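Local coordinates for protein response regulator (Helicobacter pylori, PDB 2PLN) that probably acts as an orphan response regulator that binds promoter DNA to control transcription, the chain here being its receiver domain, at residues E55-S69 / R79-S92. Residues are numbered along the deposited sequence; the frame is centred on the assembly and turned at random.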
loop_
_atom_site.group_PDB
_atom_site.type_symbol
_atom_site.label_atom_id
_atom_site.label_comp_id
_atom_site.label_asym_id
_atom_site.label_seq_id
_atom_site.Cartn_x
_atom_site.Cartn_y
_atom_site.Cartn_z
ATOM N N GLU A 55 -16.520 -14.056 5.145
ATOM C CA GLU A 55 -15.747 -14.703 6.176
ATOM C C GLU A 55 -15.878 -16.230 6.105
ATOM O O GLU A 55 -14.890 -16.948 6.230
ATOM C CB GLU A 55 -16.187 -14.207 7.533
ATOM C CG GLU A 55 -15.155 -14.451 8.590
ATOM C CD GLU A 55 -15.548 -13.898 9.943
ATOM O OE1 GLU A 55 -16.505 -13.093 10.061
ATOM O OE2 GLU A 55 -14.877 -14.293 10.895
ATOM N N TYR A 56 -17.104 -16.691 5.891
ATOM C CA TYR A 56 -17.390 -18.107 5.703
ATOM C C TYR A 56 -16.700 -18.665 4.467
ATOM O O TYR A 56 -16.064 -19.706 4.545
ATOM C CB TYR A 56 -18.900 -18.358 5.639
ATOM C CG TYR A 56 -19.226 -19.775 5.182
ATOM C CD1 TYR A 56 -19.224 -20.860 6.072
ATOM C CD2 TYR A 56 -19.506 -20.031 3.848
ATOM C CE1 TYR A 56 -19.512 -22.156 5.627
ATOM C CE2 TYR A 56 -19.783 -21.313 3.405
ATOM C CZ TYR A 56 -19.800 -22.362 4.291
ATOM O OH TYR A 56 -20.073 -23.626 3.786
ATOM N N LEU A 57 -16.830 -17.981 3.336
ATOM C CA LEU A 57 -16.126 -18.415 2.102
ATOM C C LEU A 57 -14.638 -18.686 2.321
ATOM O O LEU A 57 -14.098 -19.644 1.773
ATOM C CB LEU A 57 -16.306 -17.392 1.005
ATOM C CG LEU A 57 -17.725 -17.339 0.407
ATOM C CD1 LEU A 57 -17.811 -16.227 -0.669
ATOM C CD2 LEU A 57 -18.120 -18.702 -0.202
HETATM N N MSE A 58 -13.979 -17.831 3.100
HETATM C CA MSE A 58 -12.553 -18.008 3.394
HETATM C C MSE A 58 -12.219 -19.322 4.097
HETATM O O MSE A 58 -11.104 -19.813 4.002
HETATM C CB MSE A 58 -11.997 -16.782 4.126
HETATM C CG MSE A 58 -11.818 -15.645 3.161
HETATM SE SE MSE A 58 -11.183 -14.094 4.034
HETATM C CE MSE A 58 -12.805 -13.422 4.512
ATOM N N ASP A 59 -13.212 -19.898 4.772
ATOM C CA ASP A 59 -13.032 -21.154 5.468
ATOM C C ASP A 59 -13.201 -22.341 4.554
ATOM O O ASP A 59 -12.725 -23.403 4.852
ATOM C CB ASP A 59 -14.020 -21.254 6.627
ATOM C CG ASP A 59 -13.572 -20.449 7.829
ATOM O OD1 ASP A 59 -12.362 -20.141 7.945
ATOM O OD2 ASP A 59 -14.363 -20.070 8.696
ATOM N N ILE A 60 -13.930 -22.164 3.466
ATOM C CA ILE A 60 -14.205 -23.288 2.579
ATOM C C ILE A 60 -13.484 -23.239 1.227
ATOM O O ILE A 60 -13.490 -24.230 0.488
ATOM C CB ILE A 60 -15.723 -23.505 2.397
ATOM C CG1 ILE A 60 -16.410 -22.298 1.758
ATOM C CG2 ILE A 60 -16.392 -23.844 3.744
ATOM C CD1 ILE A 60 -17.640 -22.642 0.919
ATOM N N ARG A 61 -12.932 -22.084 0.877
ATOM C CA ARG A 61 -12.168 -21.913 -0.359
ATOM C C ARG A 61 -10.846 -21.265 0.001
ATOM O O ARG A 61 -10.753 -20.532 0.988
ATOM C CB ARG A 61 -12.881 -20.953 -1.313
ATOM C CG ARG A 61 -14.278 -21.383 -1.677
ATOM C CD ARG A 61 -14.933 -20.516 -2.694
ATOM N NE ARG A 61 -16.325 -20.898 -2.835
ATOM C CZ ARG A 61 -17.256 -20.128 -3.349
ATOM N NH1 ARG A 61 -16.942 -18.900 -3.761
ATOM N NH2 ARG A 61 -18.510 -20.573 -3.434
ATOM N N ASN A 62 -9.839 -21.469 -0.828
ATOM C CA ASN A 62 -8.550 -20.883 -0.534
ATOM C C ASN A 62 -8.345 -19.616 -1.365
ATOM O O ASN A 62 -8.175 -19.693 -2.595
ATOM C CB ASN A 62 -7.451 -21.906 -0.801
ATOM C CG ASN A 62 -7.449 -23.045 0.228
ATOM O OD1 ASN A 62 -7.693 -22.828 1.437
ATOM N ND2 ASN A 62 -7.173 -24.256 -0.243
ATOM N N TYR A 63 -8.409 -18.467 -0.697
ATOM C CA TYR A 63 -8.101 -17.171 -1.315
ATOM C C TYR A 63 -6.683 -16.713 -0.984
ATOM O O TYR A 63 -6.168 -16.989 0.114
ATOM C CB TYR A 63 -9.069 -16.109 -0.812
ATOM C CG TYR A 63 -10.482 -16.359 -1.222
ATOM C CD1 TYR A 63 -10.917 -16.033 -2.504
ATOM C CD2 TYR A 63 -11.397 -16.938 -0.332
ATOM C CE1 TYR A 63 -12.249 -16.250 -2.892
ATOM C CE2 TYR A 63 -12.712 -17.169 -0.721
ATOM C CZ TYR A 63 -13.114 -16.839 -1.991
ATOM O OH TYR A 63 -14.402 -17.060 -2.324
ATOM N N ASP A 64 -6.088 -15.956 -1.902
ATOM C CA ASP A 64 -4.749 -15.388 -1.704
ATOM C C ASP A 64 -4.855 -13.974 -1.148
ATOM O O ASP A 64 -3.932 -13.489 -0.504
ATOM C CB ASP A 64 -4.019 -15.387 -3.047
ATOM C CG ASP A 64 -3.894 -16.797 -3.622
ATOM O OD1 ASP A 64 -3.014 -17.550 -3.144
ATOM O OD2 ASP A 64 -4.633 -17.245 -4.517
ATOM N N LEU A 65 -5.990 -13.316 -1.421
ATOM C CA LEU A 65 -6.198 -11.896 -1.044
ATOM C C LEU A 65 -7.682 -11.609 -0.865
ATOM O O LEU A 65 -8.525 -12.177 -1.584
ATOM C CB LEU A 65 -5.633 -10.995 -2.148
ATOM C CG LEU A 65 -5.614 -9.480 -1.846
ATOM C CD1 LEU A 65 -4.430 -8.764 -2.488
ATOM C CD2 LEU A 65 -6.949 -8.814 -2.280
ATOM N N VAL A 66 -8.017 -10.768 0.112
ATOM C CA VAL A 66 -9.407 -10.297 0.300
ATOM C C VAL A 66 -9.345 -8.793 0.355
ATOM O O VAL A 66 -8.454 -8.219 1.005
ATOM C CB VAL A 66 -10.114 -10.842 1.606
ATOM C CG1 VAL A 66 -9.293 -10.577 2.895
ATOM C CG2 VAL A 66 -11.559 -10.291 1.736
HETATM N N MSE A 67 -10.279 -8.156 -0.349
HETATM C CA MSE A 67 -10.496 -6.733 -0.186
HETATM C C MSE A 67 -11.881 -6.502 0.386
HETATM O O MSE A 67 -12.875 -7.015 -0.137
HETATM C CB MSE A 67 -10.344 -5.972 -1.503
HETATM C CG MSE A 67 -10.339 -4.466 -1.247
HETATM SE SE MSE A 67 -9.702 -3.407 -2.723
HETATM C CE MSE A 67 -10.890 -4.057 -4.094
ATOM N N VAL A 68 -11.950 -5.751 1.474
ATOM C CA VAL A 68 -13.214 -5.595 2.194
ATOM C C VAL A 68 -13.555 -4.120 2.336
ATOM O O VAL A 68 -12.712 -3.316 2.739
ATOM C CB VAL A 68 -13.191 -6.321 3.574
ATOM C CG1 VAL A 68 -11.970 -5.921 4.449
ATOM C CG2 VAL A 68 -14.488 -6.102 4.352
ATOM N N SER A 69 -14.780 -3.787 1.946
ATOM C CA SER A 69 -15.419 -2.495 2.233
ATOM C C SER A 69 -16.656 -2.847 2.989
ATOM O O SER A 69 -17.559 -3.482 2.438
ATOM C CB SER A 69 -15.860 -1.781 0.961
ATOM O OG SER A 69 -14.840 -1.778 0.009
ATOM N N ARG A 79 -9.754 -10.803 12.850
ATOM C CA ARG A 79 -10.171 -12.229 12.850
ATOM C C ARG A 79 -9.475 -13.030 11.762
ATOM O O ARG A 79 -8.995 -14.158 12.006
ATOM C CB ARG A 79 -11.675 -12.392 12.682
ATOM C CG ARG A 79 -12.494 -12.035 13.876
ATOM C CD ARG A 79 -13.904 -12.566 13.792
ATOM N NE ARG A 79 -14.650 -12.101 12.618
ATOM C CZ ARG A 79 -15.209 -10.893 12.516
ATOM N NH1 ARG A 79 -15.105 -9.998 13.507
ATOM N NH2 ARG A 79 -15.861 -10.566 11.422
ATOM N N ILE A 80 -9.362 -12.434 10.573
ATOM C CA ILE A 80 -8.759 -13.106 9.404
ATOM C C ILE A 80 -7.252 -13.212 9.540
ATOM O O ILE A 80 -6.643 -14.240 9.170
ATOM C CB ILE A 80 -9.138 -12.339 8.076
ATOM C CG1 ILE A 80 -10.634 -12.440 7.812
ATOM C CG2 ILE A 80 -8.296 -12.862 6.875
ATOM C CD1 ILE A 80 -11.163 -13.840 7.760
ATOM N N LYS A 81 -6.640 -12.151 10.043
ATOM C CA LYS A 81 -5.189 -12.135 10.293
ATOM C C LYS A 81 -4.792 -13.199 11.316
ATOM O O LYS A 81 -3.663 -13.717 11.282
ATOM C CB LYS A 81 -4.716 -10.758 10.777
ATOM C CG LYS A 81 -4.657 -9.637 9.703
ATOM C CD LYS A 81 -4.180 -10.121 8.345
ATOM C CE LYS A 81 -2.669 -10.199 8.153
ATOM N NZ LYS A 81 -2.309 -9.875 6.691
ATOM N N GLU A 82 -5.706 -13.504 12.231
ATOM C CA GLU A 82 -5.416 -14.539 13.210
ATOM C C GLU A 82 -5.672 -15.935 12.647
ATOM O O GLU A 82 -4.837 -16.835 12.801
ATOM C CB GLU A 82 -6.072 -14.287 14.588
ATOM C CG GLU A 82 -7.589 -14.318 14.684
ATOM C CD GLU A 82 -8.136 -14.608 16.102
ATOM O OE1 GLU A 82 -7.379 -15.162 16.952
ATOM O OE2 GLU A 82 -9.345 -14.298 16.364
ATOM N N LYS A 83 -6.784 -16.096 11.942
ATOM C CA LYS A 83 -7.162 -17.406 11.405
ATOM C C LYS A 83 -6.464 -17.819 10.102
ATOM O O LYS A 83 -6.135 -19.009 9.910
ATOM C CB LYS A 83 -8.675 -17.480 11.218
ATOM C CG LYS A 83 -9.186 -18.903 11.001
ATOM C CD LYS A 83 -10.694 -18.962 11.026
ATOM C CE LYS A 83 -11.142 -20.436 11.102
ATOM N NZ LYS A 83 -12.599 -20.474 11.202
ATOM N N HIS A 84 -6.256 -16.845 9.219
ATOM C CA HIS A 84 -5.777 -17.044 7.857
ATOM C C HIS A 84 -4.574 -16.121 7.621
ATOM O O HIS A 84 -4.625 -15.206 6.796
ATOM C CB HIS A 84 -6.895 -16.689 6.864
ATOM C CG HIS A 84 -8.082 -17.596 6.922
ATOM N ND1 HIS A 84 -9.338 -17.156 7.288
ATOM C CD2 HIS A 84 -8.215 -18.907 6.621
ATOM C CE1 HIS A 84 -10.186 -18.167 7.233
ATOM N NE2 HIS A 84 -9.528 -19.242 6.833
ATOM N N SER A 85 -3.473 -16.369 8.340
ATOM C CA SER A 85 -2.405 -15.366 8.447
ATOM C C SER A 85 -1.719 -14.970 7.135
ATOM O O SER A 85 -1.325 -13.809 6.969
ATOM C CB SER A 85 -1.374 -15.763 9.503
ATOM O OG SER A 85 -1.414 -17.165 9.739
ATOM N N SER A 86 -1.593 -15.919 6.201
ATOM C CA SER A 86 -0.936 -15.633 4.932
ATOM C C SER A 86 -1.829 -14.936 3.896
ATOM O O SER A 86 -1.353 -14.550 2.826
ATOM C CB SER A 86 -0.385 -16.930 4.330
ATOM O OG SER A 86 -1.461 -17.812 4.098
ATOM N N ILE A 87 -3.112 -14.775 4.183
ATOM C CA ILE A 87 -3.967 -14.087 3.239
ATOM C C ILE A 87 -3.712 -12.576 3.343
ATOM O O ILE A 87 -3.621 -12.033 4.435
ATOM C CB ILE A 87 -5.466 -14.439 3.437
ATOM C CG1 ILE A 87 -5.671 -15.976 3.418
ATOM C CG2 ILE A 87 -6.287 -13.738 2.368
ATOM C CD1 ILE A 87 -7.122 -16.450 3.466
ATOM N N VAL A 88 -3.557 -11.934 2.193
ATOM C CA VAL A 88 -3.351 -10.497 2.133
ATOM C C VAL A 88 -4.723 -9.864 2.349
ATOM O O VAL A 88 -5.716 -10.294 1.743
ATOM C CB VAL A 88 -2.770 -10.095 0.760
ATOM C CG1 VAL A 88 -2.613 -8.600 0.644
ATOM C CG2 VAL A 88 -1.409 -10.794 0.523
ATOM N N VAL A 89 -4.769 -8.834 3.193
ATOM C CA VAL A 89 -6.007 -8.153 3.504
ATOM C C VAL A 89 -5.914 -6.665 3.153
ATOM O O VAL A 89 -5.026 -5.944 3.651
ATOM C CB VAL A 89 -6.355 -8.313 5.004
ATOM C CG1 VAL A 89 -7.593 -7.517 5.338
ATOM C CG2 VAL A 89 -6.480 -9.818 5.387
ATOM N N LEU A 90 -6.828 -6.214 2.304
ATOM C CA LEU A 90 -6.904 -4.793 1.879
ATOM C C LEU A 90 -8.220 -4.247 2.367
ATOM O O LEU A 90 -9.272 -4.869 2.167
ATOM C CB LEU A 90 -6.839 -4.643 0.350
ATOM C CG LEU A 90 -5.799 -5.468 -0.436
ATOM C CD1 LEU A 90 -5.750 -5.034 -1.909
ATOM C CD2 LEU A 90 -4.371 -5.358 0.215
ATOM N N VAL A 91 -8.161 -3.112 3.045
ATOM C CA VAL A 91 -9.369 -2.453 3.554
ATOM C C VAL A 91 -9.594 -1.287 2.623
ATOM O O VAL A 91 -8.685 -0.506 2.367
ATOM C CB VAL A 91 -9.146 -1.921 5.005
ATOM C CG1 VAL A 91 -10.279 -1.015 5.442
ATOM C CG2 VAL A 91 -8.999 -3.090 5.988
ATOM N N SER A 92 -10.816 -1.167 2.119
ATOM C CA SER A 92 -11.191 -0.055 1.268
ATOM C C SER A 92 -12.390 0.674 1.927
ATOM O O SER A 92 -13.298 0.027 2.477
ATOM C CB SER A 92 -11.467 -0.640 -0.127
ATOM O OG SER A 92 -12.278 0.192 -0.907
HETATM O O HOH W 1 -1.659 -14.575 0.130
#
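Strands 65-68 and 88-92 are parallel neighbours in the central sheet of a CheY-like receiver domain, joined by a beta-alpha-beta crossover through helix 73-83. V66 and V68 each bond through N and O to the residues flanking their partners V89 and V91: V66 N donates to V88 O (2.9 Å), V66 O accepts from L90 N, and V68 repeats this with L90 O and S92 N. D64 O takes V88 N and a water that also donates to S86 O, linking the type I turn 84-87 to the residue just before strand 65-68. On one face L65 splits its branches, CD1 against V88 CG1 (3.6 Å) and CD2 against L90 CD1 (4.0 Å). On the other, V66 and V89 lie side by side, CG1 to CG2 at 3.8 Å.

Helix segments 55-60 and 79-83, which precede the strands, run nearly parallel, 12° apart, bridged by side chains. R79 and E55 form a side-on, two-bond salt bridge: NE reaches OE2 at 2.8 Å and NH2 reaches OE1 at 2.9 Å, both from above the carboxylate plane. E55 extends to it with CG anti to its backbone N (chi1 -160°). K83 NZ makes a second salt bridge, to D59 OD2 at 3.1 Å, while selenomethionine M58 lays CE on I80 CD1 (3.7 Å). L65 and L90 pack on I127 of helix 120-130, V68 meets F76 of helix 73-83, and strand 20-24 hydrogen-bonds to the other edge of strand 65-68.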